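Local coordinates for mandelate racemase/muconate lactonizing protein (Alicyclobacillus acidocaldarius LAA1, PDB 3QLD), which belongs to the enolase superfamily, pairing an enolase-like N-terminal domain with a TIM-barrel-like C-terminal domain of the mandelate racemase/muconate lactonizing enzyme type, at residues G303-L315 / I348-V360. Residues are numbered along the deposited sequence; the frame is centred on the assembly and turned at random.
Sequences GVGRVHGLIAAAL and IQVPQCAGVADWV
V307 faces P351 where helix 303-313 of the TIM-barrel-like C-terminal domain is packed along one side by the chain leaving strand 347-349, the last strand of the barrel sheet, antiparallel to its neighbour 137-144. From CB, V307 forks into two methyls with separate tasks. V307 CG1, anti to the backbone N (chi1 163°), lies 4.0 Å from P351 CB and also reaches C353 SG and V356 CG2. V307 CG2 comes in at the edge of the indole of W359, near the ring plane, 4.0 Å from W359 CE3. A beta-branched residue suits this place, since a short side chain on a helix can fill two directions at once.

P351 is a compact, rigid wedge against successive turns of helix: P351 CG lies 3.9 Å from V307 O, P351 CD meets L310 CB at 3.8 Å, and P351 CB touches I311 CG1 and CD1. Having no N-H, proline can press its ring against the helix without burying a donor. Towards the strand, L310 crosses I348 at about a right angle, L310 CD1 and CD2 each 4.1 Å from I348 CG2, and the small A314 lets V350 come close, A314 CB to V350 CG1 3.7 Å.

At the other end V304 CG2 meets V360 CG2 in an apolar pair. V356 CG1 lies obliquely by the H308 ring, and D117 OD1 accepts hydrogen bonds from both H308 NE2 and V356 N, linking helix and loop.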
ATOM      1  N   GLY A 303      -6.801 -24.776   1.120  1.00 26.46           N
ATOM      2  CA  GLY A 303      -7.683 -25.236   2.222  1.00 27.44           C
ATOM      3  C   GLY A 303      -7.528 -24.501   3.508  1.00 26.17           C
ATOM      4  O   GLY A 303      -8.503 -24.310   4.233  1.00 28.59           O
ATOM      5  N   VAL A 304      -6.308 -24.060   3.805  1.00 26.45           N
ATOM      6  CA  VAL A 304      -6.013 -23.336   5.042  1.00 26.65           C
ATOM      7  C   VAL A 304      -6.724 -21.988   5.128  1.00 26.01           C
ATOM      8  O   VAL A 304      -7.463 -21.721   6.074  1.00 27.09           O
ATOM      9  CB  VAL A 304      -4.450 -23.239   5.281  1.00 26.10           C
ATOM     10  CG1 VAL A 304      -4.115 -22.314   6.479  1.00 25.13           C
ATOM     11  CG2 VAL A 304      -3.918 -24.696   5.564  1.00 28.16           C
ATOM     12  N   GLY A 305      -6.416 -21.101   4.200  1.00 25.51           N
ATOM     13  CA  GLY A 305      -7.190 -19.873   3.987  1.00 25.91           C
ATOM     14  C   GLY A 305      -8.711 -20.036   3.845  1.00 26.53           C
ATOM     15  O   GLY A 305      -9.474 -19.219   4.357  1.00 24.54           O
ATOM     16  N   ARG A 306      -9.153 -21.106   3.191  1.00 27.39           N
ATOM     17  CA  ARG A 306     -10.596 -21.308   2.996  1.00 28.43           C
ATOM     18  C   ARG A 306     -11.265 -21.642   4.347  1.00 28.49           C
ATOM     19  O   ARG A 306     -12.332 -21.112   4.675  1.00 29.10           O
ATOM     20  CB  ARG A 306     -10.842 -22.417   1.988  1.00 29.20           C
ATOM     21  CG  ARG A 306     -12.325 -22.720   1.713  1.00 29.02           C
ATOM     22  CD  ARG A 306     -12.481 -23.607   0.486  1.00 28.25           C
ATOM     23  NE  ARG A 306     -11.557 -23.154  -0.528  1.00 31.86           N
ATOM     24  CZ  ARG A 306     -11.864 -22.275  -1.459  1.00 32.72           C
ATOM     25  NH1 ARG A 306     -13.108 -21.792  -1.552  1.00 30.32           N
ATOM     26  NH2 ARG A 306     -10.913 -21.856  -2.276  1.00 30.69           N
ATOM     27  N   VAL A 307     -10.631 -22.515   5.109  1.00 28.69           N
ATOM     28  CA  VAL A 307     -11.073 -22.842   6.493  1.00 28.66           C
ATOM     29  C   VAL A 307     -11.175 -21.612   7.386  1.00 27.14           C
ATOM     30  O   VAL A 307     -12.240 -21.347   7.969  1.00 28.26           O
ATOM     31  CB  VAL A 307     -10.189 -23.940   7.156  1.00 28.27           C
ATOM     32  CG1 VAL A 307     -10.398 -23.943   8.696  1.00 28.86           C
ATOM     33  CG2 VAL A 307     -10.577 -25.249   6.558  1.00 27.89           C
ATOM     34  N   HIS A 308     -10.121 -20.799   7.420  1.00 28.15           N
ATOM     35  CA  HIS A 308     -10.124 -19.531   8.189  1.00 25.88           C
ATOM     36  C   HIS A 308     -11.175 -18.515   7.746  1.00 26.95           C
ATOM     37  O   HIS A 308     -11.711 -17.779   8.580  1.00 25.45           O
ATOM     38  CB  HIS A 308      -8.714 -18.885   8.177  1.00 27.60           C
ATOM     39  CG  HIS A 308      -7.744 -19.550   9.111  1.00 26.61           C
ATOM     40  ND1 HIS A 308      -6.415 -19.182   9.195  1.00 25.95           N
ATOM     41  CD2 HIS A 308      -7.907 -20.573   9.994  1.00 25.00           C
ATOM     42  CE1 HIS A 308      -5.806 -19.932  10.107  1.00 27.49           C
ATOM     43  NE2 HIS A 308      -6.697 -20.778  10.617  1.00 30.64           N
ATOM     44  N   GLY A 309     -11.459 -18.495   6.425  1.00 28.12           N
ATOM     45  CA  GLY A 309     -12.396 -17.583   5.805  1.00 26.29           C
ATOM     46  C   GLY A 309     -13.818 -18.062   6.127  1.00 29.16           C
ATOM     47  O   GLY A 309     -14.689 -17.276   6.394  1.00 27.62           O
ATOM     48  N   LEU A 310     -14.058 -19.369   6.077  1.00 28.95           N
ATOM     49  CA  LEU A 310     -15.360 -19.866   6.615  1.00 29.42           C
ATOM     50  C   LEU A 310     -15.588 -19.613   8.113  1.00 28.73           C
ATOM     51  O   LEU A 310     -16.682 -19.310   8.502  1.00 30.96           O
ATOM     52  CB  LEU A 310     -15.536 -21.327   6.251  1.00 31.12           C
ATOM     53  CG  LEU A 310     -15.531 -21.633   4.741  1.00 29.08           C
ATOM     54  CD1 LEU A 310     -15.044 -23.070   4.396  1.00 30.91           C
ATOM     55  CD2 LEU A 310     -16.886 -21.431   4.016  1.00 29.25           C
ATOM     56  N   ILE A 311     -14.565 -19.706   8.954  1.00 28.39           N
ATOM     57  CA  ILE A 311     -14.685 -19.313  10.350  1.00 28.80           C
ATOM     58  C   ILE A 311     -15.055 -17.823  10.520  1.00 29.40           C
ATOM     59  O   ILE A 311     -15.932 -17.497  11.269  1.00 28.66           O
ATOM     60  CB  ILE A 311     -13.422 -19.693  11.113  1.00 28.25           C
ATOM     61  CG1 ILE A 311     -13.361 -21.234  11.213  1.00 26.14           C
ATOM     62  CG2 ILE A 311     -13.291 -18.935  12.431  1.00 30.38           C
ATOM     63  CD1 ILE A 311     -12.036 -21.805  11.605  1.00 29.28           C
ATOM     64  N   ALA A 312     -14.373 -16.909   9.832  1.00 28.99           N
ATOM     65  CA  ALA A 312     -14.843 -15.509   9.823  1.00 28.26           C
ATOM     66  C   ALA A 312     -16.321 -15.368   9.304  1.00 27.15           C
ATOM     67  O   ALA A 312     -17.101 -14.528   9.787  1.00 28.74           O
ATOM     68  CB  ALA A 312     -13.895 -14.655   8.968  1.00 28.94           C
ATOM     69  N   ALA A 313     -16.701 -16.137   8.306  1.00 26.98           N
ATOM     70  CA  ALA A 313     -18.080 -16.036   7.787  1.00 26.63           C
ATOM     71  C   ALA A 313     -19.173 -16.471   8.766  1.00 29.42           C
ATOM     72  O   ALA A 313     -20.346 -16.225   8.507  1.00 30.18           O
ATOM     73  CB  ALA A 313     -18.210 -16.805   6.560  1.00 26.96           C
ATOM     74  N   ALA A 314     -18.761 -17.078   9.870  1.00 31.71           N
ATOM     75  CA  ALA A 314     -19.640 -17.438  10.991  1.00 34.00           C
ATOM     76  C   ALA A 314     -20.004 -16.226  11.894  1.00 35.35           C
ATOM     77  O   ALA A 314     -20.896 -16.295  12.766  1.00 35.53           O
ATOM     78  CB  ALA A 314     -18.944 -18.508  11.820  1.00 33.77           C
ATOM     79  N   LEU A 315     -19.331 -15.099  11.705  1.00 36.46           N
ATOM     80  CA  LEU A 315     -19.526 -13.981  12.613  1.00 37.59           C
ATOM     81  C   LEU A 315     -20.914 -13.330  12.418  1.00 39.60           C
ATOM     82  O   LEU A 315     -21.517 -13.448  11.331  1.00 38.19           O
ATOM     83  CB  LEU A 315     -18.370 -12.971  12.542  1.00 36.87           C
ATOM     84  CG  LEU A 315     -17.008 -13.589  12.870  1.00 37.66           C
ATOM     85  CD1 LEU A 315     -15.896 -12.718  12.234  1.00 32.31           C
ATOM     86  CD2 LEU A 315     -16.767 -13.778  14.429  1.00 34.09           C
ATOM     87  N   ILE A 348     -22.246 -24.748   3.595  1.00 35.26           N
ATOM     88  CA  ILE A 348     -21.044 -25.352   4.093  1.00 34.77           C
ATOM     89  C   ILE A 348     -21.079 -25.259   5.599  1.00 35.47           C
ATOM     90  O   ILE A 348     -21.546 -24.261   6.169  1.00 36.25           O
ATOM     91  CB  ILE A 348     -19.717 -24.676   3.497  1.00 33.69           C
ATOM     92  CG1 ILE A 348     -19.607 -24.950   2.021  1.00 29.26           C
ATOM     93  CG2 ILE A 348     -18.476 -25.227   4.160  1.00 33.24           C
ATOM     94  CD1 ILE A 348     -18.280 -24.401   1.250  1.00 27.60           C
ATOM     95  N   GLN A 349     -20.635 -26.333   6.244  1.00 35.89           N
ATOM     96  CA  GLN A 349     -20.608 -26.352   7.676  1.00 36.14           C
ATOM     97  C   GLN A 349     -19.430 -25.485   8.032  1.00 36.34           C
ATOM     98  O   GLN A 349     -18.334 -25.667   7.474  1.00 34.95           O
ATOM     99  CB  GLN A 349     -20.379 -27.770   8.208  1.00 37.75           C
ATOM    100  CG  GLN A 349     -20.499 -27.930   9.747  1.00 41.56           C
ATOM    101  CD  GLN A 349     -21.968 -28.038  10.200  1.00 47.75           C
ATOM    102  OE1 GLN A 349     -22.323 -27.678  11.326  1.00 48.74           O
ATOM    103  NE2 GLN A 349     -22.832 -28.532   9.298  1.00 48.53           N
ATOM    104  N   VAL A 350     -19.647 -24.601   8.989  1.00 35.41           N
ATOM    105  CA  VAL A 350     -18.582 -23.877   9.641  1.00 35.97           C
ATOM    106  C   VAL A 350     -17.631 -24.800  10.398  1.00 36.84           C
ATOM    107  O   VAL A 350     -18.062 -25.515  11.280  1.00 36.32           O
ATOM    108  CB  VAL A 350     -19.202 -22.823  10.580  1.00 35.81           C
ATOM    109  CG1 VAL A 350     -18.157 -22.142  11.487  1.00 36.73           C
ATOM    110  CG2 VAL A 350     -19.972 -21.806   9.777  1.00 36.21           C
ATOM    111  N   PRO A 351     -16.306 -24.754  10.069  1.00 35.93           N
ATOM    112  CA  PRO A 351     -15.254 -25.508  10.761  1.00 36.21           C
ATOM    113  C   PRO A 351     -15.238 -25.321  12.291  1.00 36.21           C
ATOM    114  O   PRO A 351     -15.182 -24.179  12.830  1.00 35.11           O
ATOM    115  CB  PRO A 351     -13.941 -24.935  10.150  1.00 34.82           C
ATOM    116  CG  PRO A 351     -14.354 -24.600   8.707  1.00 36.72           C
ATOM    117  CD  PRO A 351     -15.800 -24.087   8.840  1.00 36.42           C
ATOM    118  N   GLN A 352     -15.260 -26.450  12.992  1.00 35.55           N
ATOM    119  CA  GLN A 352     -15.214 -26.428  14.446  1.00 35.91           C
ATOM    120  C   GLN A 352     -13.839 -26.788  14.993  1.00 36.28           C
ATOM    121  O   GLN A 352     -13.677 -26.919  16.199  1.00 37.33           O
ATOM    122  CB  GLN A 352     -16.319 -27.354  15.027  1.00 37.43           C
ATOM    123  CG  GLN A 352     -17.735 -26.859  14.710  1.00 36.72           C
ATOM    124  CD  GLN A 352     -18.080 -25.508  15.374  1.00 35.60           C
ATOM    125  OE1 GLN A 352     -17.577 -25.142  16.478  1.00 41.17           O
ATOM    126  NE2 GLN A 352     -18.906 -24.751  14.700  1.00 38.64           N
ATOM    127  N   CYS A 353     -12.838 -26.890  14.121  1.00 35.09           N
ATOM    128  CA  CYS A 353     -11.486 -27.242  14.545  1.00 35.39           C
ATOM    129  C   CYS A 353     -10.917 -26.270  15.563  1.00 35.00           C
ATOM    130  O   CYS A 353     -11.073 -25.046  15.441  1.00 35.16           O
ATOM    131  CB  CYS A 353     -10.547 -27.361  13.338  1.00 34.98           C
ATOM    132  SG  CYS A 353     -10.660 -25.871  12.213  1.00 37.39           S
ATOM    133  N   ALA A 354     -10.268 -26.831  16.582  1.00 33.71           N
ATOM    134  CA  ALA A 354      -9.409 -26.094  17.476  1.00 34.71           C
ATOM    135  C   ALA A 354      -8.121 -25.982  16.677  1.00 36.92           C
ATOM    136  O   ALA A 354      -7.164 -26.737  16.923  1.00 37.03           O
ATOM    137  CB  ALA A 354      -9.137 -26.887  18.792  1.00 34.89           C
ATOM    138  N   GLY A 355      -8.101 -25.079  15.694  1.00 36.96           N
ATOM    139  CA  GLY A 355      -6.932 -24.972  14.831  1.00 36.73           C
ATOM    140  C   GLY A 355      -7.005 -25.904  13.632  1.00 36.26           C
ATOM    141  O   GLY A 355      -7.501 -27.025  13.717  1.00 36.06           O
ATOM    142  N   VAL A 356      -6.438 -25.482  12.501  1.00 34.33           N
ATOM    143  CA  VAL A 356      -6.453 -26.331  11.319  1.00 32.95           C
ATOM    144  C   VAL A 356      -5.317 -27.362  11.201  1.00 31.04           C
ATOM    145  O   VAL A 356      -5.329 -28.151  10.278  1.00 31.20           O
ATOM    146  CB  VAL A 356      -6.535 -25.465  10.047  1.00 32.44           C
ATOM    147  CG1 VAL A 356      -5.193 -24.779   9.799  1.00 35.24           C
ATOM    148  CG2 VAL A 356      -6.924 -26.280   8.887  1.00 32.96           C
ATOM    149  N   ALA A 357      -4.348 -27.375  12.108  1.00 32.58           N
ATOM    150  CA  ALA A 357      -3.158 -28.243  11.931  1.00 33.79           C
ATOM    151  C   ALA A 357      -3.477 -29.698  11.613  1.00 35.25           C
ATOM    152  O   ALA A 357      -2.897 -30.273  10.667  1.00 35.59           O
ATOM    153  CB  ALA A 357      -2.148 -28.111  13.137  1.00 33.19           C
ATOM    154  N   ASP A 358      -4.455 -30.266  12.334  1.00 36.32           N
ATOM    155  CA  ASP A 358      -4.817 -31.713  12.238  1.00 37.79           C
ATOM    156  C   ASP A 358      -5.429 -32.119  10.909  1.00 37.06           C
ATOM    157  O   ASP A 358      -5.417 -33.300  10.561  1.00 37.19           O
ATOM    158  CB  ASP A 358      -5.785 -32.128  13.358  1.00 38.51           C
ATOM    159  CG  ASP A 358      -5.074 -32.292  14.698  1.00 42.72           C
ATOM    160  OD1 ASP A 358      -3.817 -32.190  14.690  1.00 44.29           O
ATOM    161  OD2 ASP A 358      -5.744 -32.553  15.750  1.00 47.71           O
ATOM    162  N   TRP A 359      -5.912 -31.107  10.183  1.00 35.04           N
ATOM    163  CA  TRP A 359      -6.552 -31.230   8.920  1.00 34.70           C
ATOM    164  C   TRP A 359      -5.594 -31.103   7.728  1.00 33.15           C
ATOM    165  O   TRP A 359      -5.952 -31.432   6.621  1.00 33.52           O
ATOM    166  CB  TRP A 359      -7.635 -30.155   8.793  1.00 35.97           C
ATOM    167  CG  TRP A 359      -8.835 -30.421   9.593  1.00 39.06           C
ATOM    168  CD1 TRP A 359      -9.003 -31.437  10.517  1.00 40.12           C
ATOM    169  CD2 TRP A 359     -10.074 -29.673   9.592  1.00 39.20           C
ATOM    170  NE1 TRP A 359     -10.258 -31.363  11.068  1.00 38.51           N
ATOM    171  CE2 TRP A 359     -10.943 -30.307  10.524  1.00 41.36           C
ATOM    172  CE3 TRP A 359     -10.538 -28.539   8.901  1.00 41.85           C
ATOM    173  CZ2 TRP A 359     -12.243 -29.846  10.782  1.00 41.54           C
ATOM    174  CZ3 TRP A 359     -11.860 -28.066   9.171  1.00 42.12           C
ATOM    175  CH2 TRP A 359     -12.686 -28.723  10.096  1.00 42.89           C
ATOM    176  N   VAL A 360      -4.379 -30.632   7.962  1.00 33.24           N
ATOM    177  CA  VAL A 360      -3.398 -30.432   6.914  1.00 32.74           C
ATOM    178  C   VAL A 360      -2.749 -31.721   6.400  1.00 33.42           C
ATOM    179  O   VAL A 360      -2.203 -32.517   7.190  1.00 34.97           O
ATOM    180  CB  VAL A 360      -2.305 -29.447   7.384  1.00 32.53           C
ATOM    181  CG1 VAL A 360      -1.276 -29.233   6.255  1.00 35.15           C
ATOM    182  CG2 VAL A 360      -2.919 -28.098   7.819  1.00 34.11           C
TER